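Local coordinates for neuraminidase (Influenza A virus, PDB 4K3Y), which forms a tetrameric beta-propeller head like that of influenza A sialidases but is classed only as neuraminidase-like, its own activity not being established, at residues V79-L84 / K92-A97; F45-D50 / A102-D107; N193-T198 / T211-D216; K205-G210 / R219-F224. All coordinates share one frame; numbering follows the deposited sequence.

Contact 1: V79-L84 / K92-A97; sequences VYSVKL and KLKFEA
With CG of Tyr80 turned beside its own backbone N (chi1 -66°) and CG of Phe95 swung beside its carbonyl carbon (chi1 167°), the two rings meet in an edge-to-face stack across an antiparallel beta hairpin. Phe95 brings the edge and Tyr80 the face, with the planes 71° apart and the centroids of the Tyr80 and Phe95 rings separated by 5.9 Å. The hairpin is half of a four-stranded propeller blade; strand 53-61 pairs with the other edge of strand 78-83, and 94-98 is the blade's last strand. Phe95 also packs on Thr24 of the second subunit, so this edge faces the tetramer interface. A classic beta bulge lies next to the rings: Glu96 and Ala97 both oppose Val79, whose O takes Glu96 N at 2.8 Å while its N gives to Ala97 O at 3.0 Å. On the sheet face away from the rings, Ser81 OG donates to Glu96 OE2 at 2.8 Å, using the anti lone pair of that oxygen. Glu96 OE2 also forms a salt bridge with Lys94 NZ, 3.5 Å away, and Arg54 NE is a further partner of the serine hydroxyl. Toward the connecting loop of the hairpin, Leu93 meets two partners: its CG rests 3.8 Å from Tyr80 CD2, and its CD1 lies 3.7 Å from Val82 CG1.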
loop_
_atom_site.group_PDB
_atom_site.type_symbol
_atom_site.label_atom_id
_atom_site.label_comp_id
_atom_site.label_asym_id
_atom_site.label_seq_id
_atom_site.Cartn_x
_atom_site.Cartn_y
_atom_site.Cartn_z
ATOM N N VAL C 79 8.829 13.790 -11.419
ATOM C CA VAL C 79 7.936 12.886 -12.160
ATOM C C VAL C 79 7.322 11.821 -11.258
ATOM O O VAL C 79 8.011 11.190 -10.448
ATOM C CB VAL C 79 8.635 12.195 -13.353
ATOM C CG1 VAL C 79 7.598 11.468 -14.207
ATOM C CG2 VAL C 79 9.404 13.220 -14.207
ATOM N N TYR C 80 6.017 11.638 -11.388
ATOM C CA TYR C 80 5.303 10.665 -10.572
ATOM C C TYR C 80 4.417 9.808 -11.447
ATOM O O TYR C 80 4.192 10.125 -12.617
ATOM C CB TYR C 80 4.434 11.368 -9.521
ATOM C CG TYR C 80 5.232 12.122 -8.489
ATOM C CD1 TYR C 80 5.649 13.436 -8.719
ATOM C CD2 TYR C 80 5.575 11.523 -7.278
ATOM C CE1 TYR C 80 6.381 14.131 -7.765
ATOM C CE2 TYR C 80 6.311 12.210 -6.323
ATOM C CZ TYR C 80 6.712 13.512 -6.566
ATOM O OH TYR C 80 7.440 14.193 -5.614
ATOM N N SER C 81 3.917 8.720 -10.873
ATOM C CA SER C 81 2.877 7.929 -11.512
ATOM C C SER C 81 1.925 7.475 -10.425
ATOM O O SER C 81 2.305 7.441 -9.250
ATOM C CB SER C 81 3.462 6.732 -12.269
ATOM O OG SER C 81 4.028 5.787 -11.382
ATOM N N VAL C 82 0.683 7.177 -10.814
ATOM C CA VAL C 82 -0.247 6.423 -9.973
ATOM C C VAL C 82 -0.890 5.354 -10.838
ATOM O O VAL C 82 -0.785 5.389 -12.063
ATOM C CB VAL C 82 -1.362 7.300 -9.359
ATOM C CG1 VAL C 82 -0.768 8.350 -8.415
ATOM C CG2 VAL C 82 -2.192 7.944 -10.464
ATOM N N LYS C 83 -1.538 4.386 -10.213
ATOM C CA LYS C 83 -2.285 3.424 -10.994
ATOM C C LYS C 83 -3.477 4.194 -11.523
ATOM O O LYS C 83 -4.150 4.887 -10.746
ATOM C CB LYS C 83 -2.748 2.278 -10.106
ATOM C CG LYS C 83 -3.380 1.118 -10.831
ATOM C CD LYS C 83 -4.184 0.320 -9.832
ATOM C CE LYS C 83 -4.536 -1.065 -10.333
ATOM N NZ LYS C 83 -5.258 -1.802 -9.252
ATOM N N LEU C 84 -3.715 4.125 -12.835
ATOM C CA LEU C 84 -4.889 4.791 -13.416
ATOM C C LEU C 84 -6.167 4.313 -12.734
ATOM O O LEU C 84 -6.465 3.115 -12.735
ATOM C CB LEU C 84 -4.994 4.542 -14.917
ATOM C CG LEU C 84 -6.248 5.152 -15.563
ATOM C CD1 LEU C 84 -6.179 6.680 -15.621
ATOM C CD2 LEU C 84 -6.465 4.572 -16.959
ATOM N N LYS C 92 -0.804 7.459 -2.748
ATOM C CA LYS C 92 -0.848 6.667 -3.972
ATOM C C LYS C 92 0.316 6.958 -4.944
ATOM O O LYS C 92 0.469 6.276 -5.965
ATOM C CB LYS C 92 -2.206 6.842 -4.655
ATOM C CG LYS C 92 -3.378 6.291 -3.852
ATOM C CD LYS C 92 -3.269 4.784 -3.658
ATOM C CE LYS C 92 -4.498 4.234 -2.948
ATOM N NZ LYS C 92 -4.868 5.105 -1.794
ATOM N N LEU C 93 1.144 7.947 -4.602
ATOM C CA LEU C 93 2.218 8.429 -5.484
ATOM C C LEU C 93 3.429 7.507 -5.523
ATOM O O LEU C 93 3.987 7.182 -4.473
ATOM C CB LEU C 93 2.697 9.801 -5.015
ATOM C CG LEU C 93 2.124 11.030 -5.712
ATOM C CD1 LEU C 93 0.683 10.804 -6.076
ATOM C CD2 LEU C 93 2.236 12.250 -4.823
ATOM N N LYS C 94 3.831 7.089 -6.723
ATOM C CA LYS C 94 5.149 6.481 -6.926
ATOM C C LYS C 94 6.055 7.543 -7.533
ATOM O O LYS C 94 5.761 8.085 -8.604
ATOM C CB LYS C 94 5.062 5.262 -7.859
ATOM C CG LYS C 94 6.419 4.717 -8.374
ATOM C CD LYS C 94 6.302 3.210 -8.709
ATOM C CE LYS C 94 7.253 2.727 -9.809
ATOM N NZ LYS C 94 6.520 1.899 -10.842
ATOM N N PHE C 95 7.136 7.872 -6.838
ATOM C CA PHE C 95 8.140 8.787 -7.382
ATOM C C PHE C 95 8.919 8.091 -8.509
ATOM O O PHE C 95 9.209 6.894 -8.434
ATOM C CB PHE C 95 9.077 9.262 -6.269
ATOM C CG PHE C 95 10.305 9.952 -6.761
ATOM C CD1 PHE C 95 10.257 11.279 -7.178
ATOM C CD2 PHE C 95 11.515 9.286 -6.791
ATOM C CE1 PHE C 95 11.392 11.920 -7.627
ATOM C CE2 PHE C 95 12.656 9.928 -7.241
ATOM C CZ PHE C 95 12.588 11.246 -7.659
ATOM N N GLU C 96 9.247 8.830 -9.562
ATOM C CA GLU C 96 9.752 8.192 -10.770
ATOM C C GLU C 96 11.111 8.705 -11.246
ATOM O O GLU C 96 11.989 7.915 -11.627
ATOM C CB GLU C 96 8.706 8.299 -11.883
ATOM C CG GLU C 96 7.469 7.434 -11.643
ATOM C CD GLU C 96 7.679 5.965 -12.033
ATOM O OE1 GLU C 96 8.838 5.583 -12.363
ATOM O OE2 GLU C 96 6.676 5.198 -12.020
ATOM N N ALA C 97 11.285 10.022 -11.219
ATOM C CA ALA C 97 12.489 10.646 -11.763
ATOM C C ALA C 97 12.511 12.127 -11.432
ATOM O O ALA C 97 11.550 12.665 -10.890
ATOM C CB ALA C 97 12.571 10.444 -13.289
#

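Contact 2: F45-D50 / A102-D107; sequences FVSCSD and ASSCHD
The tight end of this contact is where Ser49 sets its CB over one face of the His106 imidazole, 3.6 Å from the centroid of the His106 ring and only 18° off the normal, a CH-pi contact. Trp111 meets the same imidazole edge-to-face. CG of His106 stands anti to the backbone N (chi1 -170°), which carries the ring across to the loop that follows strand 45-48. At the other end Phe45 reaches over to the neighbouring backbone: its CE1 lies 3.3 Å from Ala102 O, and its CE2 3.4 Å from Ser104 OG. The two strands are the first strands of successive propeller blades, running nearly parallel with their axes 6.4 Å apart, and this is a seam between blades rather than a paired sheet. The middle is correspondingly loose. One water spans it, giving a hydrogen bond to Cys48 O at 2.7 Å and accepting one from His106 N at 3.1 Å, with a weak link to Ser47 OG. That hydroxyl also makes a weak, unsettled approach to Ser104 O, but its main partner is Ser148 OG. Cys48 and Cys105 point away from the seam, each into a disulfide, with Cys53 and Cys149. On the partly exposed side, Asp50 only grazes the imidazole, its OD1 4.0 Å from His106 CE1.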
loop_
_atom_site.group_PDB
_atom_site.type_symbol
_atom_site.label_atom_id
_atom_site.label_comp_id
_atom_site.label_asym_id
_atom_site.label_seq_id
_atom_site.Cartn_x
_atom_site.Cartn_y
_atom_site.Cartn_z
ATOM N N PHE C 45 -0.204 11.778 -18.931
ATOM C CA PHE C 45 -0.382 10.837 -20.023
ATOM C C PHE C 45 -0.491 9.437 -19.417
ATOM O O PHE C 45 -0.175 9.215 -18.240
ATOM C CB PHE C 45 0.769 10.911 -21.046
ATOM C CG PHE C 45 2.071 10.382 -20.529
ATOM C CD1 PHE C 45 2.939 11.204 -19.817
ATOM C CD2 PHE C 45 2.429 9.047 -20.739
ATOM C CE1 PHE C 45 4.157 10.706 -19.327
ATOM C CE2 PHE C 45 3.634 8.544 -20.251
ATOM C CZ PHE C 45 4.504 9.378 -19.549
ATOM N N VAL C 46 -0.936 8.492 -20.228
ATOM C CA VAL C 46 -1.157 7.157 -19.739
ATOM C C VAL C 46 -0.240 6.185 -20.454
ATOM O O VAL C 46 -0.066 6.252 -21.685
ATOM C CB VAL C 46 -2.611 6.751 -19.939
ATOM C CG1 VAL C 46 -2.841 5.303 -19.502
ATOM C CG2 VAL C 46 -3.503 7.699 -19.159
ATOM N N SER C 47 0.371 5.298 -19.671
ATOM C CA SER C 47 1.072 4.161 -20.246
ATOM C C SER C 47 0.724 2.883 -19.491
ATOM O O SER C 47 0.545 2.877 -18.257
ATOM C CB SER C 47 2.570 4.385 -20.274
ATOM O OG SER C 47 3.156 3.495 -21.200
ATOM N N CYS C 48 0.617 1.801 -20.247
ATOM C CA CYS C 48 0.185 0.542 -19.679
ATOM C C CYS C 48 1.304 -0.485 -19.672
ATOM O O CYS C 48 2.129 -0.519 -20.585
ATOM C CB CYS C 48 -1.033 0.029 -20.444
ATOM S SG CYS C 48 -2.456 1.106 -20.210
ATOM N N SER C 49 1.351 -1.284 -18.607
ATOM C CA SER C 49 2.230 -2.454 -18.531
ATOM C C SER C 49 1.415 -3.705 -18.834
ATOM O O SER C 49 0.335 -3.631 -19.423
ATOM C CB SER C 49 2.839 -2.576 -17.143
ATOM O OG SER C 49 1.859 -3.003 -16.210
ATOM N N ASP C 50 1.928 -4.857 -18.434
ATOM C CA ASP C 50 1.222 -6.111 -18.675
ATOM C C ASP C 50 0.338 -6.469 -17.482
ATOM O O ASP C 50 -0.354 -7.483 -17.500
ATOM C CB ASP C 50 2.196 -7.241 -19.048
ATOM C CG ASP C 50 3.264 -7.501 -17.970
ATOM O OD1 ASP C 50 3.377 -6.720 -16.991
ATOM O OD2 ASP C 50 4.003 -8.506 -18.115
ATOM N N ALA C 102 8.453 14.081 -19.334
ATOM C CA ALA C 102 8.691 12.648 -19.322
ATOM C C ALA C 102 7.865 11.882 -20.340
ATOM O O ALA C 102 6.753 12.266 -20.689
ATOM C CB ALA C 102 8.484 12.066 -17.907
ATOM N N SER C 103 8.448 10.796 -20.815
ATOM C CA SER C 103 7.731 9.766 -21.536
ATOM C C SER C 103 8.015 8.451 -20.788
ATOM O O SER C 103 9.111 8.270 -20.228
ATOM C CB SER C 103 8.245 9.714 -22.971
ATOM O OG SER C 103 7.483 8.826 -23.765
ATOM N N SER C 104 7.044 7.541 -20.730
ATOM C CA SER C 104 7.326 6.198 -20.174
ATOM C C SER C 104 6.744 5.058 -21.011
ATOM O O SER C 104 5.845 5.284 -21.820
ATOM C CB SER C 104 6.852 6.071 -18.725
ATOM O OG SER C 104 5.443 6.131 -18.663
ATOM N N CYS C 105 7.275 3.852 -20.812
ATOM C CA CYS C 105 6.822 2.641 -21.505
ATOM C C CYS C 105 7.185 1.417 -20.642
ATOM O O CYS C 105 8.031 1.529 -19.753
ATOM C CB CYS C 105 7.328 2.484 -22.932
ATOM S SG CYS C 105 8.583 3.685 -23.471
ATOM N N HIS C 106 6.567 0.256 -20.888
ATOM C CA HIS C 106 6.893 -0.969 -20.122
ATOM C C HIS C 106 7.058 -2.180 -21.048
ATOM O O HIS C 106 6.193 -2.443 -21.884
ATOM C CB HIS C 106 5.821 -1.228 -19.069
ATOM C CG HIS C 106 6.174 -2.315 -18.093
ATOM N ND1 HIS C 106 6.198 -3.639 -18.439
ATOM C CD2 HIS C 106 6.485 -2.242 -16.778
ATOM C CE1 HIS C 106 6.536 -4.360 -17.370
ATOM N NE2 HIS C 106 6.716 -3.536 -16.360
ATOM N N ASP C 107 8.146 -2.934 -20.881
ATOM C CA ASP C 107 8.497 -3.980 -21.857
ATOM C C ASP C 107 8.107 -5.383 -21.403
ATOM O O ASP C 107 8.336 -6.349 -22.122
ATOM C CB ASP C 107 9.997 -3.957 -22.199
ATOM C CG ASP C 107 10.882 -4.141 -20.972
ATOM O OD1 ASP C 107 10.355 -4.490 -19.880
ATOM O OD2 ASP C 107 12.116 -3.946 -21.110
HETATM O O HOH W 1 3.830 0.489 -22.424
#

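Contact 3: N193-T198 / T211-D216; sequences NFEFPT and TNLWND. With CA (calcium ion), chain M.
Asn212 packs against Asn193, and its side chain can be followed outward from CB, which lies 3.5 Å from Asn193 O. CG is anti to the backbone N (chi1 -163°), and this points the amide into the loop that follows. OD1 touches CB of Asn193 and takes two backbone amides: Trp214 N at 2.8 Å from Asn212 OD1, in the carbonyl plane, and Asn215 N at 3.2 Å from the same oxygen, well above that plane. ND2, at the tip, makes a weak bond to Asn215 OD1. The first grip is an Asx turn, the second extends it to an Asx motif, and together they go with a curled loop whose main-chain oxygens face a calcium ion. Asn212 O and Asp216 O each lie 2.9 Å from the calcium ion, and Gly262 O completes the protein ligands. In this propeller blade the loop joins the second and third strands, and residues 193-196 lead into the first strand after a corner at Phe196. An antiparallel bridge ties them: Glu195 N reaches Thr211 O at 3.0 Å, and Thr211 N reaches Glu195 O at 2.9 Å. CG of Glu195, beside its backbone N (chi1 -57°), lies 3.8 Å from Leu213 CD1, and the bend at chi2 then turns the carboxylate away to a salt bridge with Arg143. Trp214 packs its CB against CB of Asn193.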
loop_
_atom_site.group_PDB
_atom_site.type_symbol
_atom_site.label_atom_id
_atom_site.label_comp_id
_atom_site.label_asym_id
_atom_site.label_seq_id
_atom_site.Cartn_x
_atom_site.Cartn_y
_atom_site.Cartn_z
ATOM N N ASN C 193 7.533 20.617 -38.701
ATOM C CA ASN C 193 7.851 20.418 -37.287
ATOM C C ASN C 193 7.058 19.220 -36.722
ATOM O O ASN C 193 5.900 19.007 -37.100
ATOM C CB ASN C 193 7.564 21.710 -36.513
ATOM C CG ASN C 193 7.711 21.545 -35.010
ATOM O OD1 ASN C 193 8.736 21.050 -34.519
ATOM N ND2 ASN C 193 6.675 21.953 -34.265
ATOM N N PHE C 194 7.675 18.442 -35.828
ATOM C CA PHE C 194 7.086 17.183 -35.364
ATOM C C PHE C 194 7.214 16.970 -33.845
ATOM O O PHE C 194 7.997 16.119 -33.389
ATOM C CB PHE C 194 7.740 16.012 -36.110
ATOM C CG PHE C 194 6.947 14.734 -36.057
ATOM C CD1 PHE C 194 5.746 14.625 -36.752
ATOM C CD2 PHE C 194 7.402 13.632 -35.328
ATOM C CE1 PHE C 194 4.997 13.441 -36.721
ATOM C CE2 PHE C 194 6.663 12.450 -35.297
ATOM C CZ PHE C 194 5.455 12.356 -35.995
ATOM N N GLU C 195 6.446 17.726 -33.063
ATOM C CA GLU C 195 6.553 17.655 -31.591
ATOM C C GLU C 195 5.523 16.733 -30.947
ATOM O O GLU C 195 4.450 16.514 -31.506
ATOM C CB GLU C 195 6.433 19.051 -30.961
ATOM C CG GLU C 195 7.453 20.066 -31.465
ATOM C CD GLU C 195 8.823 19.923 -30.822
ATOM O OE1 GLU C 195 8.926 19.408 -29.682
ATOM O OE2 GLU C 195 9.805 20.344 -31.464
ATOM N N PHE C 196 5.863 16.198 -29.774
ATOM C CA PHE C 196 4.932 15.385 -28.968
ATOM C C PHE C 196 4.186 14.268 -29.691
ATOM O O PHE C 196 2.963 14.180 -29.553
ATOM C CB PHE C 196 3.864 16.292 -28.337
ATOM C CG PHE C 196 4.407 17.573 -27.822
ATOM C CD1 PHE C 196 5.358 17.571 -26.805
ATOM C CD2 PHE C 196 3.989 18.780 -28.356
ATOM C CE1 PHE C 196 5.882 18.757 -26.318
ATOM C CE2 PHE C 196 4.506 19.981 -27.869
ATOM C CZ PHE C 196 5.460 19.961 -26.846
ATOM N N PRO C 197 4.891 13.412 -30.453
ATOM C CA PRO C 197 4.091 12.353 -31.092
ATOM C C PRO C 197 3.415 11.415 -30.076
ATOM O O PRO C 197 4.017 11.072 -29.049
ATOM C CB PRO C 197 5.122 11.578 -31.924
ATOM C CG PRO C 197 6.463 11.922 -31.316
ATOM C CD PRO C 197 6.327 13.317 -30.782
ATOM N N THR C 198 2.162 11.054 -30.344
ATOM C CA THR C 198 1.482 10.000 -29.599
ATOM C C THR C 198 1.319 8.844 -30.552
ATOM O O THR C 198 1.012 9.025 -31.740
ATOM C CB THR C 198 0.095 10.418 -29.059
ATOM O OG1 THR C 198 -0.549 11.293 -29.997
ATOM C CG2 THR C 198 0.247 11.140 -27.773
ATOM N N THR C 211 2.639 17.057 -33.655
ATOM C CA THR C 211 2.088 18.408 -33.631
ATOM C C THR C 211 3.042 19.367 -34.355
ATOM O O THR C 211 4.227 19.462 -33.996
ATOM C CB THR C 211 1.857 18.896 -32.169
ATOM O OG1 THR C 211 0.993 17.977 -31.486
ATOM C CG2 THR C 211 1.229 20.291 -32.143
ATOM N N ASN C 212 2.544 20.064 -35.378
ATOM C CA ASN C 212 3.374 21.064 -36.046
ATOM C C ASN C 212 3.098 22.474 -35.515
ATOM O O ASN C 212 2.066 23.098 -35.864
ATOM C CB ASN C 212 3.144 21.042 -37.555
ATOM C CG ASN C 212 4.241 21.745 -38.325
ATOM O OD1 ASN C 212 4.807 22.744 -37.876
ATOM N ND2 ASN C 212 4.542 21.224 -39.506
ATOM N N LEU C 213 4.027 22.975 -34.695
ATOM C CA LEU C 213 3.909 24.321 -34.130
ATOM C C LEU C 213 4.451 25.443 -35.032
ATOM O O LEU C 213 4.522 26.618 -34.639
ATOM C CB LEU C 213 4.489 24.408 -32.705
ATOM C CG LEU C 213 3.727 23.559 -31.680
ATOM C CD1 LEU C 213 4.313 22.150 -31.603
ATOM C CD2 LEU C 213 3.715 24.225 -30.318
ATOM N N TRP C 214 4.804 25.074 -36.254
ATOM C CA TRP C 214 5.452 25.991 -37.174
ATOM C C TRP C 214 4.541 26.463 -38.304
ATOM O O TRP C 214 4.193 27.643 -38.363
ATOM C CB TRP C 214 6.708 25.328 -37.747
ATOM C CG TRP C 214 7.425 26.112 -38.803
ATOM C CD1 TRP C 214 7.322 27.453 -39.062
ATOM C CD2 TRP C 214 8.372 25.592 -39.742
ATOM N NE1 TRP C 214 8.147 27.794 -40.109
ATOM C CE2 TRP C 214 8.802 26.672 -40.547
ATOM C CE3 TRP C 214 8.899 24.316 -39.981
ATOM C CZ2 TRP C 214 9.734 26.516 -41.573
ATOM C CZ3 TRP C 214 9.823 24.161 -41.002
ATOM C CH2 TRP C 214 10.230 25.257 -41.787
ATOM N N ASN C 215 4.156 25.538 -39.186
ATOM C CA ASN C 215 3.566 25.884 -40.480
ATOM C C ASN C 215 2.443 24.951 -40.956
ATOM O O ASN C 215 2.220 24.823 -42.160
ATOM C CB ASN C 215 4.671 25.854 -41.535
ATOM C CG ASN C 215 5.422 24.538 -41.539
ATOM O OD1 ASN C 215 5.139 23.647 -40.741
ATOM N ND2 ASN C 215 6.370 24.402 -42.444
ATOM N N ASP C 216 1.752 24.289 -40.033
ATOM C CA ASP C 216 0.671 23.367 -40.405
ATOM C C ASP C 216 -0.407 23.280 -39.342
ATOM O O ASP C 216 -0.105 22.958 -38.205
ATOM C CB ASP C 216 1.215 21.950 -40.639
ATOM C CG ASP C 216 0.198 21.044 -41.325
ATOM O OD1 ASP C 216 -0.878 21.555 -41.735
ATOM O OD2 ASP C 216 0.484 19.833 -41.480
HETATM CA CA CA M . -0.494 24.342 -35.730
#

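Contact 4: K205-G210 / R219-F224; sequences KVKCTG and RPFLEF
Val206 packs alongside Phe224, its CB over one ring face at 3.7 Å from the centroid of the Phe224 ring and 22° off the normal. CG of Phe224 sits between its backbone N and carbonyl carbon (chi1 62°), a setting that lays the ring back along the valine rather than out from the sheet. Both valine branches lie over that same face, CG1 near CE1 and CZ of Phe224 and CG2 near CE2 and CZ, and Cys208 comes to the ring's edge, SG 4.1 Å from Phe224 CE1, in a sulfur-aromatic contact. That sulfur is tied to Cys199 by a disulfide, so the first strand of the blade is stitched to this one. Strands 205-211 and 221-224 are the second and third of a four-stranded propeller blade and make an antiparallel hairpin. Five backbone bonds join them, from Val206 N to Phe224 O at 2.8 Å at one end to Gly210 N with Pro220 O at 2.9 Å at the other. On the opposite sheet face Phe221 turns its ring over the backbone, with Cys208 O above one face and 3.3 Å from Phe221 CD1. Lys207 CB lies 3.9 Å from Phe221 CZ. Thr209 OG1 brushes the same ring, although its hydrogen bond is with Met268 N. At the loop end Arg219 passes Gly210, its CB 3.4 Å from Gly210 O, which lies in the plane of the guanidinium at its edge. NH2 of that group goes on to Ile264 O. At the far end Lys205 CD runs 3.8 Å from Glu223 CD, their charged ends not touching.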
loop_
_atom_site.group_PDB
_atom_site.type_symbol
_atom_site.label_atom_id
_atom_site.label_comp_id
_atom_site.label_asym_id
_atom_site.label_seq_id
_atom_site.Cartn_x
_atom_site.Cartn_y
_atom_site.Cartn_z
ATOM N N LYS C 205 3.683 -2.006 -37.728
ATOM C CA LYS C 205 4.205 -0.641 -37.696
ATOM C C LYS C 205 3.838 0.110 -36.413
ATOM O O LYS C 205 2.742 -0.056 -35.864
ATOM C CB LYS C 205 3.733 0.151 -38.923
ATOM C CG LYS C 205 4.383 -0.291 -40.221
ATOM C CD LYS C 205 3.527 0.053 -41.434
ATOM C CE LYS C 205 3.968 -0.744 -42.655
ATOM N NZ LYS C 205 4.817 -1.920 -42.268
ATOM N N VAL C 206 4.770 0.923 -35.928
ATOM C CA VAL C 206 4.415 1.942 -34.954
ATOM C C VAL C 206 3.885 3.138 -35.727
ATOM O O VAL C 206 4.493 3.563 -36.709
ATOM C CB VAL C 206 5.604 2.404 -34.114
ATOM C CG1 VAL C 206 5.161 3.509 -33.151
ATOM C CG2 VAL C 206 6.185 1.244 -33.345
ATOM N N LYS C 207 2.744 3.668 -35.297
ATOM C CA LYS C 207 2.161 4.826 -35.958
ATOM C C LYS C 207 2.014 6.011 -34.990
ATOM O O LYS C 207 1.477 5.856 -33.893
ATOM C CB LYS C 207 0.836 4.431 -36.616
ATOM C CG LYS C 207 0.969 3.275 -37.598
ATOM C CD LYS C 207 -0.308 3.118 -38.416
ATOM C CE LYS C 207 -0.372 1.797 -39.177
ATOM N NZ LYS C 207 -1.802 1.367 -39.377
ATOM N N CYS C 208 2.502 7.181 -35.395
ATOM C CA CYS C 208 2.518 8.339 -34.503
ATOM C C CYS C 208 1.847 9.563 -35.120
ATOM O O CYS C 208 1.913 9.775 -36.329
ATOM C CB CYS C 208 3.956 8.682 -34.118
ATOM S SG CYS C 208 4.771 7.364 -33.275
ATOM N N THR C 209 1.202 10.367 -34.283
ATOM C CA THR C 209 0.647 11.642 -34.726
ATOM C C THR C 209 1.393 12.744 -34.022
ATOM O O THR C 209 1.411 12.796 -32.799
ATOM C CB THR C 209 -0.820 11.783 -34.369
ATOM O OG1 THR C 209 -1.568 10.742 -35.013
ATOM C CG2 THR C 209 -1.331 13.129 -34.834
ATOM N N GLY C 210 2.031 13.619 -34.787
ATOM C CA GLY C 210 2.777 14.710 -34.190
ATOM C C GLY C 210 2.000 16.017 -34.187
ATOM O O GLY C 210 0.853 16.077 -34.651
ATOM N N ARG C 219 -2.177 17.793 -38.767
ATOM C CA ARG C 219 -1.155 17.139 -37.951
ATOM C C ARG C 219 -0.247 16.235 -38.784
ATOM O O ARG C 219 -0.727 15.496 -39.640
ATOM C CB ARG C 219 -1.796 16.369 -36.786
ATOM C CG ARG C 219 -2.636 17.239 -35.837
ATOM C CD ARG C 219 -3.207 16.425 -34.683
ATOM N NE ARG C 219 -3.722 17.268 -33.605
ATOM C CZ ARG C 219 -2.959 17.922 -32.731
ATOM N NH1 ARG C 219 -1.636 17.838 -32.795
ATOM N NH2 ARG C 219 -3.518 18.669 -31.790
ATOM N N PRO C 220 1.076 16.301 -38.545
ATOM C CA PRO C 220 1.991 15.401 -39.263
ATOM C C PRO C 220 1.876 13.963 -38.753
ATOM O O PRO C 220 1.505 13.748 -37.587
ATOM C CB PRO C 220 3.376 15.985 -38.943
ATOM C CG PRO C 220 3.193 16.708 -37.627
ATOM C CD PRO C 220 1.793 17.262 -37.681
ATOM N N PHE C 221 2.197 13.000 -39.617
ATOM C CA PHE C 221 2.050 11.581 -39.302
ATOM C C PHE C 221 3.309 10.760 -39.608
ATOM O O PHE C 221 4.001 11.015 -40.589
ATOM C CB PHE C 221 0.876 11.010 -40.085
ATOM C CG PHE C 221 0.283 9.782 -39.473
ATOM C CD1 PHE C 221 -0.621 9.890 -38.428
ATOM C CD2 PHE C 221 0.613 8.518 -39.941
ATOM C CE1 PHE C 221 -1.187 8.762 -37.850
ATOM C CE2 PHE C 221 0.052 7.379 -39.370
ATOM C CZ PHE C 221 -0.849 7.504 -38.322
ATOM N N LEU C 222 3.580 9.760 -38.775
ATOM C CA LEU C 222 4.738 8.896 -38.938
ATOM C C LEU C 222 4.317 7.434 -38.811
ATOM O O LEU C 222 3.406 7.101 -38.042
ATOM C CB LEU C 222 5.771 9.194 -37.842
ATOM C CG LEU C 222 7.279 9.211 -38.117
ATOM C CD1 LEU C 222 8.045 8.895 -36.838
ATOM C CD2 LEU C 222 7.698 8.285 -39.243
ATOM N N GLU C 223 4.972 6.567 -39.577
ATOM C CA GLU C 223 4.910 5.127 -39.342
ATOM C C GLU C 223 6.319 4.556 -39.514
ATOM O O GLU C 223 7.119 5.082 -40.294
ATOM C CB GLU C 223 3.885 4.438 -40.251
ATOM C CG GLU C 223 4.269 4.341 -41.724
ATOM C CD GLU C 223 3.187 3.671 -42.565
ATOM O OE1 GLU C 223 2.013 3.654 -42.121
ATOM O OE2 GLU C 223 3.520 3.158 -43.664
ATOM N N PHE C 224 6.637 3.509 -38.762
ATOM C CA PHE C 224 7.953 2.884 -38.861
ATOM C C PHE C 224 7.964 1.469 -38.281
ATOM O O PHE C 224 7.159 1.141 -37.399
ATOM C CB PHE C 224 9.024 3.746 -38.176
ATOM C CG PHE C 224 8.807 3.932 -36.700
ATOM C CD1 PHE C 224 8.039 4.985 -36.228
ATOM C CD2 PHE C 224 9.378 3.052 -35.775
ATOM C CE1 PHE C 224 7.846 5.157 -34.859
ATOM C CE2 PHE C 224 9.187 3.217 -34.400
ATOM C CZ PHE C 224 8.430 4.267 -33.943
#

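The four contacts fall into two pairs on the propeller. Contacts 1 and 2 have centres 11 Å apart and touch through Val79 CG1 and Ala102 CB at 3.9 Å, where one blade gives way to the next. Contacts 3 and 4 share a single blade, also with centres 11 Å apart: adjacent strands meet at Thr198 O and Thr209 N, 2.9 Å apart, a probable hydrogen bond, and Thr211 OG1 probably bonds Arg219 NH1 at 2.9 Å. The calcium ion, bound in part by contact 3, is about 7 Å from the side chain of Arg219 in contact 4. Contacts 2 and 3 lie on opposite sides of the chain's centre, their nearest atoms about 7 Å apart.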